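Local coordinates for mandelate racemase/muconate lactonizing enzyme family protein (Roseovarius sp. TM1035, PDB 3T9P) that is of unproven activity but probably acts as an isomerase of the mandelate racemase/muconate lactonizing enzyme family, at residues A[62-65]-A[66-70]. Numbering follows the deposited sequence.
Sequences CTIF and HRQIA. With SO4 (sulfate ion), chain D.
F65 and H66 are neighbours in helix 58-73, and their rings meet edge to face. The edge of F65 is turned toward the imidazole, with ring centroids 5.2 Å apart and planes at 77°. CD2 of F65 sits over the centre of the H66 ring, 3.9 Å above its plane. With CG anti to the backbone N (chi1 177°), the F65 ring reaches the H66 face. Both imidazole nitrogens are hydrogen-bonded to strands of the antiparallel sheet, ND1 to S386 OG and NE2 to T30 OG1. These bonds and the F65 contact fix the rotation of the ring. Were H66 an alanine, the hydroxyls of S386 and T30 would probably lose their imidazole partner and the F65 edge its facing ring.

One turn on, CB of I69 lies over one face of the F65 ring, and its CG2 is 4.0 Å from F65 CE1. The two side chains cross at about a right angle. The helix widens here into a pi-type turn. F65 O therefore accepts two backbone hydrogen bonds, from I69 N at 3.0 Å and from A70 N at 3.0 Å. The A70 bond is nearly straight, with an N-H...O angle of 172°; the I69 bond is less so.

R67 and T63 run side by side on another side of the helix. NH2 of R67 bonds O2 of a sulfate ion at 2.7 Å and also forms a salt bridge with D59 of the second subunit. The helix thus joins two chemistries: an imidazole hydrogen-bonded to its own domain's sheet and stacked on F65, and an arginine whose charge is probably balanced by D59 of the second subunit and, in this crystal, by the sulfate, which probably came from the crystallisation liquor.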
ATOM      1  N   CYS A  62      11.428   0.832   9.819  1.00 15.12           N
ATOM      2  CA  CYS A  62      11.628   1.501  11.163  1.00 14.08           C
ATOM      3  C   CYS A  62      11.744   3.024  11.025  1.00 13.45           C
ATOM      4  O   CYS A  62      11.235   3.756  11.859  1.00 13.18           O
ATOM      5  CB  CYS A  62      12.864   0.879  11.947  1.00 15.53           C
ATOM      6  SG  CYS A  62      12.462  -0.811  12.652  1.00 15.79           S
ATOM      7  N   THR A  63      12.261   3.502   9.924  1.00 12.30           N
ATOM      8  CA  THR A  63      12.233   4.914   9.649  1.00 12.36           C
ATOM      9  C   THR A  63      10.770   5.394   9.553  1.00 12.69           C
ATOM     10  O   THR A  63      10.397   6.373  10.110  1.00 12.20           O
ATOM     11  CB  THR A  63      12.931   5.223   8.328  1.00 14.59           C
ATOM     12  OG1 THR A  63      14.306   4.870   8.405  1.00 16.09           O
ATOM     13  CG2 THR A  63      12.749   6.676   7.961  1.00 13.99           C
ATOM     14  N   ILE A  64       9.964   4.610   8.868  1.00 11.50           N
ATOM     15  CA  ILE A  64       8.549   4.846   8.737  1.00  9.04           C
ATOM     16  C   ILE A  64       7.821   4.781  10.092  1.00 11.51           C
ATOM     17  O   ILE A  64       6.956   5.560  10.347  1.00 12.88           O
ATOM     18  CB  ILE A  64       7.907   3.893   7.727  1.00  8.13           C
ATOM     19  CG1 ILE A  64       8.413   4.192   6.331  1.00  8.01           C
ATOM     20  CG2 ILE A  64       6.387   3.939   7.833  1.00  8.40           C
ATOM     21  CD1 ILE A  64       7.998   3.296   5.290  1.00 13.26           C
ATOM     22  N   PHE A  65       8.220   3.845  10.935  1.00 11.33           N
ATOM     23  CA  PHE A  65       7.600   3.665  12.228  1.00 12.64           C
ATOM     24  C   PHE A  65       7.758   4.956  13.000  1.00 13.62           C
ATOM     25  O   PHE A  65       6.831   5.470  13.531  1.00 14.59           O
ATOM     26  CB  PHE A  65       8.306   2.536  12.993  1.00 12.35           C
ATOM     27  CG  PHE A  65       7.804   2.312  14.371  1.00 12.54           C
ATOM     28  CD1 PHE A  65       6.842   1.379  14.610  1.00 11.73           C
ATOM     29  CD2 PHE A  65       8.296   3.029  15.446  1.00 16.37           C
ATOM     30  CE1 PHE A  65       6.376   1.178  15.857  1.00 15.65           C
ATOM     31  CE2 PHE A  65       7.840   2.807  16.724  1.00 12.25           C
ATOM     32  CZ  PHE A  65       6.896   1.910  16.927  1.00 12.66           C
ATOM     33  N   HIS A  66       8.952   5.474  12.996  1.00 14.30           N
ATOM     34  CA  HIS A  66       9.188   6.708  13.801  1.00 16.26           C
ATOM     35  C   HIS A  66       8.573   7.924  13.095  1.00 16.29           C
ATOM     36  O   HIS A  66       8.145   8.861  13.756  1.00 17.66           O
ATOM     37  CB  HIS A  66      10.644   6.967  14.106  1.00 13.66           C
ATOM     38  CG  HIS A  66      11.203   5.946  15.070  1.00 13.57           C
ATOM     39  ND1 HIS A  66      10.893   5.966  16.409  1.00 16.96           N
ATOM     40  CD2 HIS A  66      11.908   4.817  14.861  1.00 13.87           C
ATOM     41  CE1 HIS A  66      11.448   4.920  17.007  1.00 17.41           C
ATOM     42  NE2 HIS A  66      12.109   4.225  16.101  1.00 14.60           N
ATOM     43  N   ARG A  67       8.525   7.943  11.794  1.00 14.81           N
ATOM     44  CA  ARG A  67       7.871   9.045  11.072  1.00 16.40           C
ATOM     45  C   ARG A  67       6.330   9.114  11.188  1.00 15.88           C
ATOM     46  O   ARG A  67       5.773  10.125  11.347  1.00 13.26           O
ATOM     47  CB  ARG A  67       8.315   9.024   9.606  1.00 15.71           C
ATOM     48  CG  ARG A  67       7.996  10.235   8.772  1.00 20.88           C
ATOM     49  CD  ARG A  67       8.989  11.378   8.819  1.00 17.30           C
ATOM     50  NE  ARG A  67      10.367  11.035   8.599  1.00 17.71           N
ATOM     51  CZ  ARG A  67      11.025  11.171   7.462  1.00 21.13           C
ATOM     52  NH1 ARG A  67      10.455  11.658   6.380  1.00 15.39           N
ATOM     53  NH2 ARG A  67      12.277  10.796   7.410  1.00 15.70           N
ATOM     54  N   GLN A  68       5.722   7.956  11.042  1.00 15.02           N
ATOM     55  CA  GLN A  68       4.312   7.807  10.841  1.00 15.80           C
ATOM     56  C   GLN A  68       3.453   6.969  11.809  1.00 16.19           C
ATOM     57  O   GLN A  68       2.267   7.075  11.768  1.00 15.83           O
ATOM     58  CB  GLN A  68       4.036   7.429   9.378  1.00 16.05           C
ATOM     59  CG  GLN A  68       4.583   8.380   8.362  1.00 15.78           C
ATOM     60  CD  GLN A  68       4.477   7.887   6.944  1.00 19.59           C
ATOM     61  OE1 GLN A  68       3.527   8.178   6.259  1.00 16.18           O
ATOM     62  NE2 GLN A  68       5.425   7.165   6.518  1.00 17.77           N
ATOM     63  N   ILE A  69       4.069   6.171  12.656  1.00 13.84           N
ATOM     64  CA  ILE A  69       3.347   5.442  13.677  1.00 13.89           C
ATOM     65  C   ILE A  69       3.510   6.091  15.065  1.00 15.59           C
ATOM     66  O   ILE A  69       2.559   6.481  15.653  1.00 16.06           O
ATOM     67  CB  ILE A  69       3.757   3.935  13.732  1.00 14.25           C
ATOM     68  CG1 ILE A  69       3.632   3.269  12.364  1.00 15.06           C
ATOM     69  CG2 ILE A  69       3.014   3.171  14.835  1.00  9.24           C
ATOM     70  CD1 ILE A  69       2.367   3.060  11.890  1.00 15.50           C
ATOM     71  N   ALA A  70       4.731   6.260  15.512  1.00 16.19           N
ATOM     72  CA  ALA A  70       5.053   6.756  16.867  1.00 17.84           C
ATOM     73  C   ALA A  70       4.431   8.082  17.228  1.00 18.31           C
ATOM     74  O   ALA A  70       3.891   8.168  18.317  1.00 18.06           O
ATOM     75  CB  ALA A  70       6.552   6.818  17.064  1.00 17.16           C
TER
HETATM   76  S   SO4 D 390      14.810   9.671  10.352  1.00 50.18           S
HETATM   77  O1  SO4 D 390      15.307  10.636  11.355  1.00 52.51           O
HETATM   78  O2  SO4 D 390      13.866  10.460   9.555  1.00 48.64           O
HETATM   79  O3  SO4 D 390      15.928   9.145   9.555  1.00 52.65           O
HETATM   80  O4  SO4 D 390      14.079   8.516  10.940  1.00 54.10           O